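Local coordinates for protein KLLA0E08119p (PDB 3VA7) that probably carboxylates urea to urea-1-carboxylate with ATP, hydrogencarbonate and a biotin carrier, forming the urea carboxylase part of a larger bifunctional urea-degrading enzyme, at residues Ala719-Ser724 and Arg1140-Ala1145; Val943-Glu948 and Ser1016-Ala1021; Ser996-Pro1001 and Gly1029-Ile1034; Leu1009-Asn1014 and Gly1043-Gly1048. All blocks are in the same frame, centred on the assembly; numbering follows the deposited sequence.

Contact 1 of 4, residues Ala719-Ser724 and Arg1140-Ala1145; sequences AGLHPS and RLIQVA
His722 and Ile1142 meet where a loop of the carboxyltransferase part runs past the C-terminal end of a helix. At the imidazole edge, His722 ND1 points in the ring plane to Ile1142 O, a weak hydrogen bond of 3.5 Å. CG of His722 stands anti to the backbone N (chi1 -175°), which brings ND1 round to that last-turn carbonyl. His722 CB rests 3.7 Å from Ile1142 CG2, while the other branch of the isoleucine ends with Ile1142 CD1 3.8 Å from Leu721 CB. Pro723 takes the next place: Pro723 CG lies 3.4 Å from Gln1143 CD, and the two side chains cross at about a right angle. Gln1143, just past the helix end, bonds through NE2 to Ala1139 O in the preceding turn, and its CG and CD lie against the proline ring. Further out, the Trp711 ring meets His722 with planes at about 80°. Phe963 and Val967 of helix 960-967 back Ile1142 and Leu721, while on the loop's side Ser724 packs on strand 756-762.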
loop_
_atom_site.group_PDB
_atom_site.type_symbol
_atom_site.label_atom_id
_atom_site.label_comp_id
_atom_site.label_asym_id
_atom_site.label_seq_id
_atom_site.Cartn_x
_atom_site.Cartn_y
_atom_site.Cartn_z
ATOM N N ALA A 719 2.938 -32.443 9.753
ATOM C CA ALA A 719 2.790 -31.236 8.929
ATOM C C ALA A 719 1.404 -31.145 8.202
ATOM O O ALA A 719 1.131 -30.202 7.450
ATOM C CB ALA A 719 3.930 -31.132 7.936
ATOM N N GLY A 720 0.537 -32.129 8.446
ATOM C CA GLY A 720 -0.783 -32.180 7.847
ATOM C C GLY A 720 -1.008 -33.582 7.304
ATOM O O GLY A 720 -0.065 -34.263 6.895
ATOM N N LEU A 721 -2.261 -34.008 7.274
ATOM C CA LEU A 721 -2.582 -35.351 6.880
ATOM C C LEU A 721 -2.471 -35.575 5.390
ATOM O O LEU A 721 -2.029 -36.625 4.960
ATOM C CB LEU A 721 -3.936 -35.747 7.420
ATOM C CG LEU A 721 -3.748 -36.064 8.898
ATOM C CD1 LEU A 721 -5.053 -36.214 9.616
ATOM C CD2 LEU A 721 -2.943 -37.341 9.031
ATOM N N HIS A 722 -2.812 -34.594 4.580
ATOM C CA HIS A 722 -2.816 -34.873 3.155
ATOM C C HIS A 722 -1.381 -35.148 2.643
ATOM O O HIS A 722 -0.449 -34.415 2.992
ATOM C CB HIS A 722 -3.434 -33.738 2.420
ATOM C CG HIS A 722 -3.587 -33.997 0.975
ATOM N ND1 HIS A 722 -4.787 -34.376 0.417
ATOM C CD2 HIS A 722 -2.693 -33.939 -0.041
ATOM C CE1 HIS A 722 -4.630 -34.523 -0.889
ATOM N NE2 HIS A 722 -3.370 -34.256 -1.193
ATOM N N PRO A 723 -1.198 -36.196 1.809
ATOM C CA PRO A 723 0.170 -36.574 1.541
ATOM C C PRO A 723 0.998 -35.548 0.822
ATOM O O PRO A 723 2.200 -35.743 0.801
ATOM C CB PRO A 723 0.033 -37.817 0.666
ATOM C CG PRO A 723 -1.309 -38.324 0.961
ATOM C CD PRO A 723 -2.132 -37.115 1.147
ATOM N N SER A 724 0.417 -34.485 0.250
ATOM C CA SER A 724 1.206 -33.357 -0.342
ATOM C C SER A 724 1.711 -32.365 0.697
ATOM O O SER A 724 2.507 -31.465 0.359
ATOM C CB SER A 724 0.383 -32.520 -1.317
ATOM O OG SER A 724 -0.536 -31.700 -0.610
ATOM N N ARG A 1140 -7.544 -40.733 4.849
ATOM C CA ARG A 1140 -8.079 -41.338 3.633
ATOM C C ARG A 1140 -9.097 -40.379 2.968
ATOM O O ARG A 1140 -8.946 -39.963 1.801
ATOM C CB ARG A 1140 -8.680 -42.709 3.962
ATOM C CG ARG A 1140 -9.157 -43.487 2.764
ATOM C CD ARG A 1140 -9.908 -44.731 3.219
ATOM N NE ARG A 1140 -11.331 -44.503 3.507
ATOM C CZ ARG A 1140 -12.267 -44.227 2.598
ATOM N NH1 ARG A 1140 -11.948 -44.092 1.312
ATOM N NH2 ARG A 1140 -13.526 -44.046 2.986
ATOM N N LEU A 1141 -10.090 -39.970 3.750
ATOM C CA LEU A 1141 -11.076 -39.012 3.251
ATOM C C LEU A 1141 -10.435 -37.706 2.704
ATOM O O LEU A 1141 -10.812 -37.257 1.598
ATOM C CB LEU A 1141 -12.210 -38.786 4.290
ATOM C CG LEU A 1141 -13.112 -40.034 4.483
ATOM C CD1 LEU A 1141 -13.985 -40.080 5.785
ATOM C CD2 LEU A 1141 -13.965 -40.242 3.238
ATOM N N ILE A 1142 -9.450 -37.138 3.428
ATOM C CA ILE A 1142 -8.808 -35.835 3.075
ATOM C C ILE A 1142 -8.181 -35.846 1.672
ATOM O O ILE A 1142 -8.188 -34.833 0.937
ATOM C CB ILE A 1142 -7.779 -35.412 4.151
ATOM C CG1 ILE A 1142 -8.505 -35.108 5.489
ATOM C CG2 ILE A 1142 -6.907 -34.245 3.669
ATOM C CD1 ILE A 1142 -7.609 -35.068 6.758
ATOM N N GLN A 1143 -7.703 -37.034 1.305
ATOM C CA GLN A 1143 -7.006 -37.307 0.049
ATOM C C GLN A 1143 -7.874 -37.428 -1.216
ATOM O O GLN A 1143 -7.313 -37.694 -2.287
ATOM C CB GLN A 1143 -6.363 -38.677 0.207
ATOM C CG GLN A 1143 -4.960 -38.776 -0.097
ATOM C CD GLN A 1143 -4.331 -39.943 0.627
ATOM O OE1 GLN A 1143 -3.638 -40.732 -0.002
ATOM N NE2 GLN A 1143 -4.518 -40.034 1.960
ATOM N N VAL A 1144 -9.213 -37.356 -1.093
ATOM C CA VAL A 1144 -10.099 -37.507 -2.263
ATOM C C VAL A 1144 -9.990 -36.195 -3.027
ATOM O O VAL A 1144 -10.343 -35.150 -2.471
ATOM C CB VAL A 1144 -11.627 -37.808 -1.897
ATOM C CG1 VAL A 1144 -12.478 -37.844 -3.161
ATOM C CG2 VAL A 1144 -11.835 -39.123 -1.076
ATOM N N ALA A 1145 -9.471 -36.230 -4.264
ATOM C CA ALA A 1145 -9.401 -35.029 -5.112
ATOM C C ALA A 1145 -10.781 -34.384 -5.236
ATOM O O ALA A 1145 -11.780 -35.082 -5.250
ATOM C CB ALA A 1145 -8.843 -35.352 -6.493
#

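Contact 2 of 4, residues Val943-Glu948 and Ser1016-Ala1021; sequences VTRYRE and SRTYTA. With BTI (5-(hexahydro-2-oxo-1H-thieno[3,4-D]imidazol-6-yl)pentanal), chain B.
Arg945 on helix 937-949 reaches across to Tyr1019 in a helix-against-loop packing of the carboxyltransferase domain. From CB its chain runs out extended, with CG anti to the backbone N (chi1 157°). Arg945 CD comes first, 4.0 Å from Tyr1019 CB. NE then passes the same atom, and Arg945 CZ comes to 3.5 Å from Tyr1019 CB, which sits over the centre of one guanidinium face. Arg945 NH1 lies 3.6 Å from Tyr1019 CG; the two planes are only 4° apart, yet the contact is with the root of the tyrosine. Arg945 NH2 approaches Thr1018 OG1, and both atoms bind Glu1199 OE2, the arginine through a salt bridge. Glu1199 belongs to the biotin carrier domain, as does Lys1202 of the biotin pocket, so this corner ties carrier to carboxyltransferase, beside the pocket to which Ser1016 belongs. One residue on, Tyr946 CD1 lies 3.4 Å from Arg1017 CG. Arg1017, bent at chi3, grips Thr1020 OG1 side-on, its NE at 3.0 Å and its NH2 at 2.8 Å, both in the guanidinium plane.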
loop_
_atom_site.group_PDB
_atom_site.type_symbol
_atom_site.label_atom_id
_atom_site.label_comp_id
_atom_site.label_asym_id
_atom_site.label_seq_id
_atom_site.Cartn_x
_atom_site.Cartn_y
_atom_site.Cartn_z
ATOM N N VAL A 943 -14.314 -19.212 5.313
ATOM C CA VAL A 943 -14.697 -20.593 5.071
ATOM C C VAL A 943 -15.974 -20.643 4.239
ATOM O O VAL A 943 -16.089 -21.461 3.311
ATOM C CB VAL A 943 -14.883 -21.406 6.362
ATOM C CG1 VAL A 943 -15.138 -22.838 5.999
ATOM C CG2 VAL A 943 -13.647 -21.286 7.301
ATOM N N THR A 944 -16.927 -19.765 4.522
ATOM C CA THR A 944 -18.131 -19.754 3.734
ATOM C C THR A 944 -17.842 -19.563 2.253
ATOM O O THR A 944 -18.300 -20.315 1.414
ATOM C CB THR A 944 -19.185 -18.750 4.280
ATOM O OG1 THR A 944 -19.704 -19.278 5.521
ATOM C CG2 THR A 944 -20.325 -18.492 3.212
ATOM N N ARG A 945 -17.087 -18.550 1.937
ATOM C CA ARG A 945 -16.723 -18.296 0.569
ATOM C C ARG A 945 -16.039 -19.563 -0.044
ATOM O O ARG A 945 -16.230 -19.935 -1.226
ATOM C CB ARG A 945 -15.785 -17.093 0.567
ATOM C CG ARG A 945 -14.884 -17.002 -0.633
ATOM C CD ARG A 945 -14.320 -15.559 -0.868
ATOM N NE ARG A 945 -13.670 -15.600 -2.187
ATOM C CZ ARG A 945 -13.184 -14.565 -2.859
ATOM N NH1 ARG A 945 -13.204 -13.326 -2.345
ATOM N NH2 ARG A 945 -12.633 -14.810 -4.043
ATOM N N TYR A 946 -15.256 -20.256 0.767
ATOM C CA TYR A 946 -14.585 -21.415 0.232
ATOM C C TYR A 946 -15.615 -22.530 -0.064
ATOM O O TYR A 946 -15.539 -23.218 -1.084
ATOM C CB TYR A 946 -13.486 -21.847 1.195
ATOM C CG TYR A 946 -12.768 -23.019 0.727
ATOM C CD1 TYR A 946 -11.753 -22.890 -0.225
ATOM C CD2 TYR A 946 -13.134 -24.296 1.167
ATOM C CE1 TYR A 946 -11.081 -24.031 -0.723
ATOM C CE2 TYR A 946 -12.470 -25.438 0.688
ATOM C CZ TYR A 946 -11.441 -25.280 -0.247
ATOM O OH TYR A 946 -10.750 -26.386 -0.696
ATOM N N ARG A 947 -16.599 -22.658 0.818
ATOM C CA ARG A 947 -17.697 -23.621 0.606
ATOM C C ARG A 947 -18.535 -23.318 -0.624
ATOM O O ARG A 947 -18.981 -24.230 -1.289
ATOM C CB ARG A 947 -18.593 -23.773 1.844
ATOM C CG ARG A 947 -17.916 -24.511 2.964
ATOM C CD ARG A 947 -18.844 -24.699 4.192
ATOM N NE ARG A 947 -19.382 -23.437 4.716
ATOM C CZ ARG A 947 -20.598 -22.980 4.399
ATOM N NH1 ARG A 947 -21.392 -23.694 3.570
ATOM N NH2 ARG A 947 -21.015 -21.816 4.904
ATOM N N GLU A 948 -18.738 -22.044 -0.915
ATOM C CA GLU A 948 -19.635 -21.728 -1.983
ATOM C C GLU A 948 -18.917 -21.482 -3.307
ATOM O O GLU A 948 -19.560 -21.472 -4.368
ATOM C CB GLU A 948 -20.791 -20.739 -1.587
ATOM C CG GLU A 948 -20.373 -19.506 -0.875
ATOM C CD GLU A 948 -21.479 -18.687 -0.219
ATOM O OE1 GLU A 948 -21.427 -17.462 -0.467
ATOM O OE2 GLU A 948 -22.307 -19.189 0.590
ATOM N N SER A 1016 -6.220 -25.300 -1.942
ATOM C CA SER A 1016 -6.209 -24.122 -1.088
ATOM C C SER A 1016 -7.284 -23.094 -1.446
ATOM O O SER A 1016 -7.785 -23.068 -2.551
ATOM C CB SER A 1016 -4.808 -23.528 -1.097
ATOM O OG SER A 1016 -4.328 -23.386 -2.431
ATOM N N ARG A 1017 -7.608 -22.216 -0.503
ATOM C CA ARG A 1017 -8.519 -21.070 -0.721
ATOM C C ARG A 1017 -7.829 -20.119 -1.646
ATOM O O ARG A 1017 -6.607 -20.183 -1.766
ATOM C CB ARG A 1017 -8.779 -20.331 0.581
ATOM C CG ARG A 1017 -9.486 -21.126 1.656
ATOM C CD ARG A 1017 -9.765 -20.232 2.888
ATOM N NE ARG A 1017 -8.554 -19.549 3.366
ATOM C CZ ARG A 1017 -7.625 -20.117 4.144
ATOM N NH1 ARG A 1017 -7.726 -21.387 4.591
ATOM N NH2 ARG A 1017 -6.566 -19.409 4.472
ATOM N N THR A 1018 -8.579 -19.212 -2.258
ATOM C CA THR A 1018 -7.997 -18.140 -3.017
ATOM C C THR A 1018 -8.028 -16.833 -2.244
ATOM O O THR A 1018 -7.404 -15.830 -2.662
ATOM C CB THR A 1018 -8.766 -17.874 -4.275
ATOM O OG1 THR A 1018 -10.147 -17.653 -3.952
ATOM C CG2 THR A 1018 -8.646 -19.067 -5.201
ATOM N N TYR A 1019 -8.772 -16.838 -1.138
ATOM C CA TYR A 1019 -9.026 -15.614 -0.358
ATOM C C TYR A 1019 -8.977 -15.873 1.177
ATOM O O TYR A 1019 -9.527 -16.876 1.689
ATOM C CB TYR A 1019 -10.346 -14.886 -0.808
ATOM C CG TYR A 1019 -10.635 -13.771 0.176
ATOM C CD1 TYR A 1019 -10.172 -12.456 -0.071
ATOM C CD2 TYR A 1019 -11.305 -14.055 1.441
ATOM C CE1 TYR A 1019 -10.385 -11.431 0.870
ATOM C CE2 TYR A 1019 -11.508 -13.063 2.398
ATOM C CZ TYR A 1019 -11.032 -11.752 2.109
ATOM O OH TYR A 1019 -11.194 -10.761 3.029
ATOM N N THR A 1020 -8.313 -14.977 1.905
ATOM C CA THR A 1020 -8.279 -15.052 3.370
ATOM C C THR A 1020 -8.244 -13.621 3.868
ATOM O O THR A 1020 -7.767 -12.698 3.166
ATOM C CB THR A 1020 -7.034 -15.847 3.885
ATOM O OG1 THR A 1020 -6.869 -17.037 3.090
ATOM C CG2 THR A 1020 -7.166 -16.231 5.425
ATOM N N ALA A 1021 -8.776 -13.406 5.060
ATOM C CA ALA A 1021 -8.973 -12.034 5.552
ATOM C C ALA A 1021 -7.701 -11.682 6.286
ATOM O O ALA A 1021 -7.071 -12.568 6.893
ATOM C CB ALA A 1021 -10.223 -11.935 6.519
HETATM C C11 BTI B . -3.605 -18.912 -6.578
HETATM O O11 BTI B . -4.563 -19.384 -5.891
HETATM C C10 BTI B . -2.094 -19.092 -6.242
HETATM C C9 BTI B . -1.924 -19.835 -4.918
HETATM C C8 BTI B . -0.525 -20.355 -4.618
HETATM C C7 BTI B . -0.458 -21.494 -3.580
HETATM C C2 BTI B . -1.214 -21.238 -2.293
HETATM S S1 BTI B . -0.645 -19.802 -1.431
HETATM C C6 BTI B . -1.225 -20.354 0.134
HETATM C C5 BTI B . -1.283 -21.866 0.108
HETATM N N3 BTI B . -0.062 -22.229 0.780
HETATM C C3 BTI B . 0.796 -22.754 -0.054
HETATM O O3 BTI B . 1.973 -23.220 0.313
HETATM N N2 BTI B . 0.329 -22.804 -1.284
HETATM C C4 BTI B . -1.070 -22.394 -1.317
#

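Contact 3 of 4, residues Ser996-Pro1001 and Gly1029-Ile1034; sequences SPCAVP and GMYMCI
Ala999 and Met1032 form an antiparallel hydrogen-bonded pair, with N to O distances of 2.9 Å in both directions, where strands 997-1001 and 1031-1034 run at 142° to each other. The strands are neighbours in the mixed sheet of carboxyltransferase subdomains C and D. Ala999 N reaches Met1032 O in the carbonyl plane, whereas Met1032 N sits above the plane of the Ala999 carbonyl. That same Ala999 O lies in plane at the edge of the Tyr1031 ring. The tyrosine carries the side-chain packing: CG anti to the carbonyl carbon (chi1 -62°) lays the ring along Val1000, whose CB is 3.9 Å from Tyr1031 CD2, and beside Cys998 SG, 4.4 Å from the ring centroid in an oblique sulfur-aromatic contact. Met1030 CG lies over one face of the Tyr1031 ring, and the extended methionine chain carries Met1030 CE to 3.5 Å from Val1000 CG2. Beyond the sheet, Tyr1031 OH bonds to His727 ND1 on strand 725-730. With an alanine here, Cys998 SG and Val1000 would probably lose their aromatic neighbour and His727 its hydroxyl partner, opening a gap between the two strands and strand 725-730. At the other end of the pairing, Cys1033, whose side chain touches the bound urea, has its CB 3.2 Å from Pro997 O.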
loop_
_atom_site.group_PDB
_atom_site.type_symbol
_atom_site.label_atom_id
_atom_site.label_comp_id
_atom_site.label_asym_id
_atom_site.label_seq_id
_atom_site.Cartn_x
_atom_site.Cartn_y
_atom_site.Cartn_z
ATOM N N SER A 996 4.248 -13.033 7.305
ATOM C CA SER A 996 3.367 -13.995 7.894
ATOM C C SER A 996 4.165 -15.144 8.462
ATOM O O SER A 996 4.872 -15.818 7.707
ATOM C CB SER A 996 2.441 -14.572 6.843
ATOM O OG SER A 996 1.457 -13.631 6.483
ATOM N N PRO A 997 3.985 -15.441 9.766
ATOM C CA PRO A 997 4.834 -16.438 10.434
ATOM C C PRO A 997 4.380 -17.848 10.237
ATOM O O PRO A 997 3.209 -18.062 9.981
ATOM C CB PRO A 997 4.697 -16.090 11.913
ATOM C CG PRO A 997 3.297 -15.510 11.978
ATOM C CD PRO A 997 3.054 -14.777 10.686
ATOM N N CYS A 998 5.322 -18.792 10.311
ATOM C CA CYS A 998 5.019 -20.185 10.582
ATOM C C CYS A 998 5.592 -20.563 11.963
ATOM O O CYS A 998 6.797 -20.579 12.186
ATOM C CB CYS A 998 5.563 -21.066 9.480
ATOM S SG CYS A 998 5.304 -22.857 9.703
ATOM N N ALA A 999 4.719 -20.851 12.910
ATOM C CA ALA A 999 5.103 -20.965 14.290
ATOM C C ALA A 999 4.658 -22.324 14.738
ATOM O O ALA A 999 3.861 -22.951 14.035
ATOM C CB ALA A 999 4.417 -19.872 15.106
ATOM N N VAL A 1000 5.177 -22.782 15.884
ATOM C CA VAL A 1000 4.909 -24.121 16.412
ATOM C C VAL A 1000 4.809 -24.068 17.926
ATOM O O VAL A 1000 5.587 -23.368 18.577
ATOM C CB VAL A 1000 6.011 -25.110 16.040
ATOM C CG1 VAL A 1000 7.333 -24.752 16.700
ATOM C CG2 VAL A 1000 5.585 -26.525 16.377
ATOM N N PRO A 1001 3.816 -24.753 18.500
ATOM C CA PRO A 1001 3.741 -24.546 19.933
ATOM C C PRO A 1001 4.999 -25.110 20.612
ATOM O O PRO A 1001 5.560 -26.113 20.153
ATOM C CB PRO A 1001 2.475 -25.322 20.323
ATOM C CG PRO A 1001 1.704 -25.410 19.100
ATOM C CD PRO A 1001 2.686 -25.551 17.995
ATOM N N GLY A 1029 -1.777 -28.507 9.999
ATOM C CA GLY A 1029 -1.177 -29.635 10.729
ATOM C C GLY A 1029 -0.915 -29.128 12.136
ATOM O O GLY A 1029 -1.827 -28.615 12.791
ATOM N N MET A 1030 0.323 -29.202 12.605
ATOM C CA MET A 1030 0.610 -28.641 13.952
ATOM C C MET A 1030 1.072 -27.168 13.981
ATOM O O MET A 1030 1.331 -26.627 15.060
ATOM C CB MET A 1030 1.607 -29.506 14.682
ATOM C CG MET A 1030 3.032 -29.075 14.535
ATOM S SD MET A 1030 4.129 -30.487 14.813
ATOM C CE MET A 1030 5.750 -29.703 14.853
ATOM N N TYR A 1031 1.133 -26.520 12.816
ATOM C CA TYR A 1031 1.725 -25.199 12.744
ATOM C C TYR A 1031 0.672 -24.122 12.802
ATOM O O TYR A 1031 -0.477 -24.337 12.416
ATOM C CB TYR A 1031 2.657 -25.022 11.499
ATOM C CG TYR A 1031 3.854 -25.971 11.490
ATOM C CD1 TYR A 1031 3.858 -27.097 10.645
ATOM C CD2 TYR A 1031 4.928 -25.797 12.365
ATOM C CE1 TYR A 1031 4.890 -27.968 10.632
ATOM C CE2 TYR A 1031 6.009 -26.703 12.376
ATOM C CZ TYR A 1031 5.984 -27.788 11.505
ATOM O OH TYR A 1031 7.004 -28.747 11.474
ATOM N N MET A 1032 1.098 -22.954 13.278
ATOM C CA MET A 1032 0.253 -21.797 13.385
ATOM C C MET A 1032 0.737 -20.691 12.472
ATOM O O MET A 1032 1.931 -20.459 12.378
ATOM C CB MET A 1032 0.292 -21.307 14.813
ATOM C CG MET A 1032 -0.572 -20.105 14.997
ATOM S SD MET A 1032 0.368 -18.575 15.008
ATOM C CE MET A 1032 -0.648 -17.748 13.904
ATOM N N CYS A 1033 -0.186 -19.984 11.819
ATOM C CA CYS A 1033 0.166 -18.793 11.022
ATOM C C CYS A 1033 -0.791 -17.629 11.274
ATOM O O CYS A 1033 -1.924 -17.831 11.725
ATOM C CB CYS A 1033 0.181 -19.102 9.541
ATOM S SG CYS A 1033 -1.455 -19.166 8.790
ATOM N N ILE A 1034 -0.305 -16.417 11.034
ATOM C CA ILE A 1034 -1.121 -15.222 11.005
ATOM C C ILE A 1034 -1.036 -14.706 9.578
ATOM O O ILE A 1034 0.063 -14.498 9.068
ATOM C CB ILE A 1034 -0.609 -14.157 11.953
ATOM C CG1 ILE A 1034 -0.761 -14.650 13.384
ATOM C CG2 ILE A 1034 -1.364 -12.894 11.744
ATOM C CD1 ILE A 1034 -0.039 -13.792 14.431
#

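Contact 4 of 4, residues Leu1009-Asn1014 and Gly1043-Gly1048; sequences LGTKYN and GYQLVG. With URE (urea), chain C.
Gly1043 is used from both ends: its O accepts the single hydrogen bond between these segments, from Tyr1013 N, while its own N lies beside N1 of the bound urea. The Tyr1013 bond arrives in the carbonyl plane on a lone pair, and the Tyr1013 ring lies beside the same carbonyl, with Tyr1013 CD1 3.1 Å from Gly1043 O and Tyr1013 CE1 3.5 Å from Tyr1044 O. Gln1045 bends at chi2 (-61°) and folds its amide back to the Tyr1013 ring obliquely, Gln1045 NE2 3.4 Å from Tyr1013 CE1, the planes 35° apart; Gln1045 OE1 sits next to Thr1011 O, two acceptors that do not bond. Tyr1013 also meets Tyr946 edge-to-face and Arg1017 in a cation-pi contact. A serine in its place would probably take the aromatic partner from Arg1017 and the edge-to-face packing from Tyr946, and remove one of the neighbours that confine the Gln1045 amide. On the urea side, Tyr1044 and Lys1012 lie alongside each other, pointing the same way, Tyr1044 CE2 4.0 Å from Lys1012 CE. Tyr1044 CD2 comes 3.2 Å from the urea carbon, the ring oblique to it. Both polar tips converge on Asp728: Tyr1044 OH binds OD1, and Lys1012 NZ makes a salt bridge to OD2. Lys1012 NZ, bonded also to Ala719 O and Gly755 O, thus has a carboxylate and two carbonyls as partners, a network likely to hold the tyrosine steady beside the urea.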
loop_
_atom_site.group_PDB
_atom_site.type_symbol
_atom_site.label_atom_id
_atom_site.label_comp_id
_atom_site.label_asym_id
_atom_site.label_seq_id
_atom_site.Cartn_x
_atom_site.Cartn_y
_atom_site.Cartn_z
ATOM N N LEU A 1009 -3.041 -32.826 15.361
ATOM C CA LEU A 1009 -3.148 -33.272 13.984
ATOM C C LEU A 1009 -4.061 -32.325 13.179
ATOM O O LEU A 1009 -4.818 -31.531 13.747
ATOM C CB LEU A 1009 -3.720 -34.655 13.976
ATOM C CG LEU A 1009 -2.959 -35.858 14.556
ATOM C CD1 LEU A 1009 -3.781 -37.100 14.237
ATOM C CD2 LEU A 1009 -1.534 -35.989 13.931
ATOM N N GLY A 1010 -4.026 -32.408 11.862
ATOM C CA GLY A 1010 -4.788 -31.467 11.050
ATOM C C GLY A 1010 -4.498 -31.729 9.608
ATOM O O GLY A 1010 -4.090 -32.843 9.254
ATOM N N THR A 1011 -4.687 -30.728 8.766
ATOM C CA THR A 1011 -4.350 -30.844 7.373
ATOM C C THR A 1011 -4.497 -29.446 6.787
ATOM O O THR A 1011 -5.146 -28.579 7.373
ATOM C CB THR A 1011 -5.287 -31.800 6.572
ATOM O OG1 THR A 1011 -4.821 -31.887 5.223
ATOM C CG2 THR A 1011 -6.748 -31.260 6.477
ATOM N N LYS A 1012 -3.897 -29.237 5.632
ATOM C CA LYS A 1012 -4.003 -27.986 4.940
ATOM C C LYS A 1012 -5.064 -28.216 3.895
ATOM O O LYS A 1012 -5.379 -29.378 3.582
ATOM C CB LYS A 1012 -2.648 -27.646 4.355
ATOM C CG LYS A 1012 -1.641 -27.189 5.467
ATOM C CD LYS A 1012 -0.296 -27.876 5.333
ATOM C CE LYS A 1012 0.728 -27.235 6.214
ATOM N NZ LYS A 1012 2.029 -27.884 6.065
ATOM N N TYR A 1013 -5.673 -27.156 3.387
ATOM C CA TYR A 1013 -6.784 -27.359 2.482
ATOM C C TYR A 1013 -6.385 -28.120 1.196
ATOM O O TYR A 1013 -5.213 -28.104 0.760
ATOM C CB TYR A 1013 -7.402 -26.011 2.116
ATOM C CG TYR A 1013 -8.389 -25.387 3.121
ATOM C CD1 TYR A 1013 -8.224 -25.524 4.530
ATOM C CD2 TYR A 1013 -9.463 -24.612 2.663
ATOM C CE1 TYR A 1013 -9.118 -24.938 5.424
ATOM C CE2 TYR A 1013 -10.376 -23.991 3.575
ATOM C CZ TYR A 1013 -10.195 -24.156 4.919
ATOM O OH TYR A 1013 -11.076 -23.542 5.762
ATOM N N ASN A 1014 -7.366 -28.812 0.609
ATOM C CA ASN A 1014 -7.203 -29.489 -0.645
ATOM C C ASN A 1014 -8.394 -29.215 -1.546
ATOM O O ASN A 1014 -9.430 -29.870 -1.423
ATOM C CB ASN A 1014 -7.014 -30.981 -0.382
ATOM C CG ASN A 1014 -7.219 -31.845 -1.632
ATOM O OD1 ASN A 1014 -7.765 -32.965 -1.539
ATOM N ND2 ASN A 1014 -6.841 -31.333 -2.794
ATOM N N GLY A 1043 -4.252 -21.958 3.073
ATOM C CA GLY A 1043 -4.559 -23.363 3.077
ATOM C C GLY A 1043 -4.699 -23.855 4.492
ATOM O O GLY A 1043 -5.151 -24.992 4.697
ATOM N N TYR A 1044 -4.314 -23.046 5.473
ATOM C CA TYR A 1044 -4.454 -23.473 6.898
ATOM C C TYR A 1044 -5.939 -23.470 7.392
ATOM O O TYR A 1044 -6.783 -22.726 6.856
ATOM C CB TYR A 1044 -3.641 -22.570 7.808
ATOM C CG TYR A 1044 -2.152 -22.858 7.897
ATOM C CD1 TYR A 1044 -1.478 -22.747 9.134
ATOM C CD2 TYR A 1044 -1.392 -23.190 6.765
ATOM C CE1 TYR A 1044 -0.121 -22.993 9.236
ATOM C CE2 TYR A 1044 -0.017 -23.401 6.854
ATOM C CZ TYR A 1044 0.606 -23.308 8.099
ATOM O OH TYR A 1044 1.962 -23.541 8.223
ATOM N N GLN A 1045 -6.226 -24.302 8.396
ATOM C CA GLN A 1045 -7.508 -24.331 9.126
ATOM C C GLN A 1045 -7.704 -23.062 9.918
ATOM O O GLN A 1045 -6.842 -22.655 10.690
ATOM C CB GLN A 1045 -7.582 -25.560 10.030
ATOM C CG GLN A 1045 -7.383 -26.914 9.254
ATOM C CD GLN A 1045 -8.443 -27.158 8.199
ATOM O OE1 GLN A 1045 -8.222 -27.906 7.224
ATOM N NE2 GLN A 1045 -9.599 -26.535 8.369
ATOM N N LEU A 1046 -8.826 -22.403 9.700
ATOM C CA LEU A 1046 -9.067 -21.073 10.238
ATOM C C LEU A 1046 -9.780 -21.101 11.592
ATOM O O LEU A 1046 -10.778 -21.745 11.776
ATOM C CB LEU A 1046 -9.842 -20.214 9.227
ATOM C CG LEU A 1046 -9.320 -20.230 7.789
ATOM C CD1 LEU A 1046 -10.225 -19.449 6.872
ATOM C CD2 LEU A 1046 -7.827 -19.748 7.652
ATOM N N VAL A 1047 -9.295 -20.288 12.518
ATOM C CA VAL A 1047 -9.542 -20.482 13.931
ATOM C C VAL A 1047 -9.941 -19.139 14.570
ATOM O O VAL A 1047 -10.679 -19.110 15.550
ATOM C CB VAL A 1047 -8.242 -21.105 14.411
ATOM C CG1 VAL A 1047 -7.418 -20.308 15.421
ATOM C CG2 VAL A 1047 -8.366 -22.557 14.579
ATOM N N GLY A 1048 -9.532 -18.010 13.996
ATOM C CA GLY A 1048 -9.848 -16.735 14.624
ATOM C C GLY A 1048 -9.023 -15.620 14.034
ATOM O O GLY A 1048 -8.362 -15.819 12.996
HETATM C C URE C . -0.961 -20.897 4.530
HETATM O O URE C . -0.465 -20.211 5.458
HETATM N N1 URE C . -2.183 -20.713 4.095
HETATM N N2 URE C . -0.355 -21.900 3.877
#

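How the contacts relate
A catalytic pocket built from distant pieces of chain is the principle these contacts illustrate. Contacts 2, 3 and 4 lie within carboxyltransferase subdomains C and D, and their segments alternate along the sequence; all are nested in the long loop closed by contact 1, which begins in subdomains A and B. Contact 4 is the hub, its centre 12 Å from those of contacts 1 and 2 and 11 Å from contact 3. It meets contact 1 through Leu721 N and Gly1010 O, contact 2 through Arg1017 NH1 and Tyr1044 O, and contact 3 where Cys1033 SG packs on Tyr1044. Strands 1031-1034 and 1045-1049 share one sheet; Cys1033, Gly1043 and Tyr1044 line the urea pocket and Ser1016 the biotin pocket.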